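Local coordinates for LP04448p (Drosophila melanogaster, PDB 4QMH), which probably binds tubulin through an array of TOG domains, of which this is the fourth, and helps drive microtubule polymerization, at residues A[131-135]-A[158-163]. Sequence-based numbering, arbitrary orientation.
With SO4 (sulfate ion), chain B.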
loop_
_atom_site.group_PDB
_atom_site.type_symbol
_atom_site.label_atom_id
_atom_site.label_comp_id
_atom_site.label_asym_id
_atom_site.label_seq_id
_atom_site.Cartn_x
_atom_site.Cartn_y
_atom_site.Cartn_z
ATOM N N TYR A 131 -5.089 -8.067 -4.595
ATOM C CA TYR A 131 -4.356 -7.646 -3.416
ATOM C C TYR A 131 -3.045 -8.415 -3.283
ATOM O O TYR A 131 -2.191 -8.066 -2.472
ATOM C CB TYR A 131 -5.227 -7.846 -2.177
ATOM C CG TYR A 131 -6.279 -6.778 -1.989
ATOM C CD1 TYR A 131 -7.518 -6.868 -2.616
ATOM C CD2 TYR A 131 -6.035 -5.680 -1.181
ATOM C CE1 TYR A 131 -8.483 -5.880 -2.430
ATOM C CE2 TYR A 131 -6.982 -4.704 -0.992
ATOM C CZ TYR A 131 -8.202 -4.803 -1.619
ATOM O OH TYR A 131 -9.141 -3.809 -1.426
ATOM N N LYS A 132 -2.878 -9.444 -4.103
ATOM C CA LYS A 132 -1.742 -10.349 -3.989
ATOM C C LYS A 132 -0.415 -9.616 -4.104
ATOM O O LYS A 132 0.526 -9.908 -3.369
ATOM C CB LYS A 132 -1.839 -11.432 -5.068
ATOM C CG LYS A 132 -0.724 -12.457 -5.044
ATOM C CD LYS A 132 -1.082 -13.640 -5.939
ATOM C CE LYS A 132 0.091 -14.595 -6.119
ATOM N NZ LYS A 132 1.141 -14.022 -7.005
ATOM N N GLU A 133 -0.336 -8.662 -5.031
ATOM C CA GLU A 133 0.915 -7.945 -5.257
ATOM C C GLU A 133 1.337 -7.044 -4.109
ATOM O O GLU A 133 2.500 -6.622 -4.070
ATOM C CB GLU A 133 0.873 -7.133 -6.557
ATOM C CG GLU A 133 1.035 -7.975 -7.806
ATOM C CD GLU A 133 -0.204 -8.784 -8.093
ATOM O OE1 GLU A 133 -1.291 -8.402 -7.605
ATOM O OE2 GLU A 133 -0.102 -9.792 -8.810
ATOM N N PHE A 134 0.429 -6.745 -3.177
ATOM C CA PHE A 134 0.782 -5.911 -2.014
ATOM C C PHE A 134 1.608 -6.691 -0.996
ATOM O O PHE A 134 2.318 -6.107 -0.170
ATOM C CB PHE A 134 -0.469 -5.397 -1.291
ATOM C CG PHE A 134 -1.301 -4.433 -2.095
ATOM C CD1 PHE A 134 -0.716 -3.554 -2.986
ATOM C CD2 PHE A 134 -2.677 -4.403 -1.936
ATOM C CE1 PHE A 134 -1.498 -2.667 -3.715
ATOM C CE2 PHE A 134 -3.468 -3.516 -2.658
ATOM C CZ PHE A 134 -2.876 -2.654 -3.548
ATOM N N PHE A 135 1.469 -8.013 -1.021
ATOM C CA PHE A 135 2.060 -8.883 -0.004
ATOM C C PHE A 135 3.324 -9.557 -0.524
ATOM O O PHE A 135 3.446 -10.782 -0.538
ATOM C CB PHE A 135 1.010 -9.887 0.488
ATOM C CG PHE A 135 -0.138 -9.227 1.189
ATOM C CD1 PHE A 135 -0.025 -8.857 2.521
ATOM C CD2 PHE A 135 -1.309 -8.926 0.512
ATOM C CE1 PHE A 135 -1.084 -8.221 3.179
ATOM C CE2 PHE A 135 -2.359 -8.276 1.155
ATOM C CZ PHE A 135 -2.243 -7.927 2.499
ATOM N N TRP A 158 -5.932 -1.274 8.130
ATOM C CA TRP A 158 -6.128 -1.812 6.792
ATOM C C TRP A 158 -5.860 -3.306 6.783
ATOM O O TRP A 158 -6.627 -4.071 6.212
ATOM C CB TRP A 158 -5.231 -1.084 5.794
ATOM C CG TRP A 158 -5.363 -1.556 4.365
ATOM C CD1 TRP A 158 -6.317 -1.188 3.464
ATOM C CD2 TRP A 158 -4.475 -2.443 3.676
ATOM N NE1 TRP A 158 -6.088 -1.808 2.243
ATOM C CE2 TRP A 158 -4.967 -2.590 2.355
ATOM C CE3 TRP A 158 -3.320 -3.141 4.051
ATOM C CZ2 TRP A 158 -4.338 -3.399 1.412
ATOM C CZ3 TRP A 158 -2.701 -3.950 3.112
ATOM C CH2 TRP A 158 -3.212 -4.070 1.806
ATOM N N LEU A 159 -4.783 -3.731 7.432
ATOM C CA LEU A 159 -4.495 -5.157 7.508
ATOM C C LEU A 159 -5.598 -5.894 8.258
ATOM O O LEU A 159 -6.001 -6.981 7.857
ATOM C CB LEU A 159 -3.136 -5.410 8.173
ATOM C CG LEU A 159 -1.912 -4.965 7.362
ATOM C CD1 LEU A 159 -0.660 -4.911 8.241
ATOM C CD2 LEU A 159 -1.689 -5.890 6.177
ATOM N N ALA A 160 -6.093 -5.297 9.341
ATOM C CA ALA A 160 -7.131 -5.939 10.145
ATOM C C ALA A 160 -8.410 -6.086 9.338
ATOM O O ALA A 160 -9.145 -7.067 9.471
ATOM C CB ALA A 160 -7.396 -5.131 11.432
ATOM N N ASP A 161 -8.655 -5.108 8.476
ATOM C CA ASP A 161 -9.848 -5.063 7.648
ATOM C C ASP A 161 -9.755 -6.048 6.480
ATOM O O ASP A 161 -10.728 -6.723 6.165
ATOM C CB ASP A 161 -10.063 -3.633 7.137
ATOM C CG ASP A 161 -11.325 -3.487 6.304
ATOM O OD1 ASP A 161 -12.372 -4.033 6.707
ATOM O OD2 ASP A 161 -11.266 -2.822 5.245
ATOM N N LYS A 162 -8.583 -6.142 5.857
ATOM C CA LYS A 162 -8.458 -6.861 4.590
ATOM C C LYS A 162 -8.013 -8.318 4.713
ATOM O O LYS A 162 -8.518 -9.182 3.982
ATOM C CB LYS A 162 -7.507 -6.113 3.645
ATOM C CG LYS A 162 -7.986 -4.730 3.242
ATOM C CD LYS A 162 -9.245 -4.794 2.394
ATOM C CE LYS A 162 -9.696 -3.404 1.975
ATOM N NZ LYS A 162 -10.972 -3.450 1.203
ATOM N N LEU A 163 -7.077 -8.608 5.615
ATOM C CA LEU A 163 -6.547 -9.977 5.704
ATOM C C LEU A 163 -7.610 -11.060 5.943
ATOM O O LEU A 163 -7.527 -12.137 5.356
ATOM C CB LEU A 163 -5.455 -10.091 6.766
ATOM C CG LEU A 163 -4.102 -9.492 6.399
ATOM C CD1 LEU A 163 -3.173 -9.538 7.613
ATOM C CD2 LEU A 163 -3.499 -10.243 5.222
HETATM S S SO4 B . -6.871 -11.004 -4.940
HETATM O O1 SO4 B . -7.410 -11.113 -6.298
HETATM O O2 SO4 B . -7.318 -9.759 -4.329
HETATM O O3 SO4 B . -7.366 -12.120 -4.126
HETATM O O4 SO4 B . -5.409 -11.050 -5.004
#
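W158 reaches from helix 149-162 into three aromatic residues of the loop 131-135, each meeting the far rim of its indole differently. F134 presents CD2 at the indole edge, 3.8 Å from CH2, with the two six-membered rings steeply inclined at 68°. The F135 and W158 side chains approach from opposite directions with planes nearly parallel, 12° apart, yet slid so far that the rings barely overlap; F135 CZ comes to 4.0 Å from both CH2 and CZ3 of W158. At the Y131 ring the relation is reversed: here W158 CZ2 sits in the plane of the phenol, 3.8 Å from CE2. The cluster of F134, F135 and W158 ties the loop between helices 112-129 and 139-145 to helix 149-162 within the all-helical, HEAT-like TOG domain, and I122 backs it. F135 CE1 touches the CD2 methyls of both L159 and L163, that of L159 at the ring edge. K162 turns at chi2 (-66°) and then runs extended, so that NZ arrives at Y131 OH over 3.2 Å in a weak hydrogen bond; the hydroxyl is also hydrogen-bonded to E127 and N123, and N123 hydrogen-bonds W158 NE1 as well. A sulfate, probably from the crystallisation liquor, accepts a nearly straight bond from Y131 N.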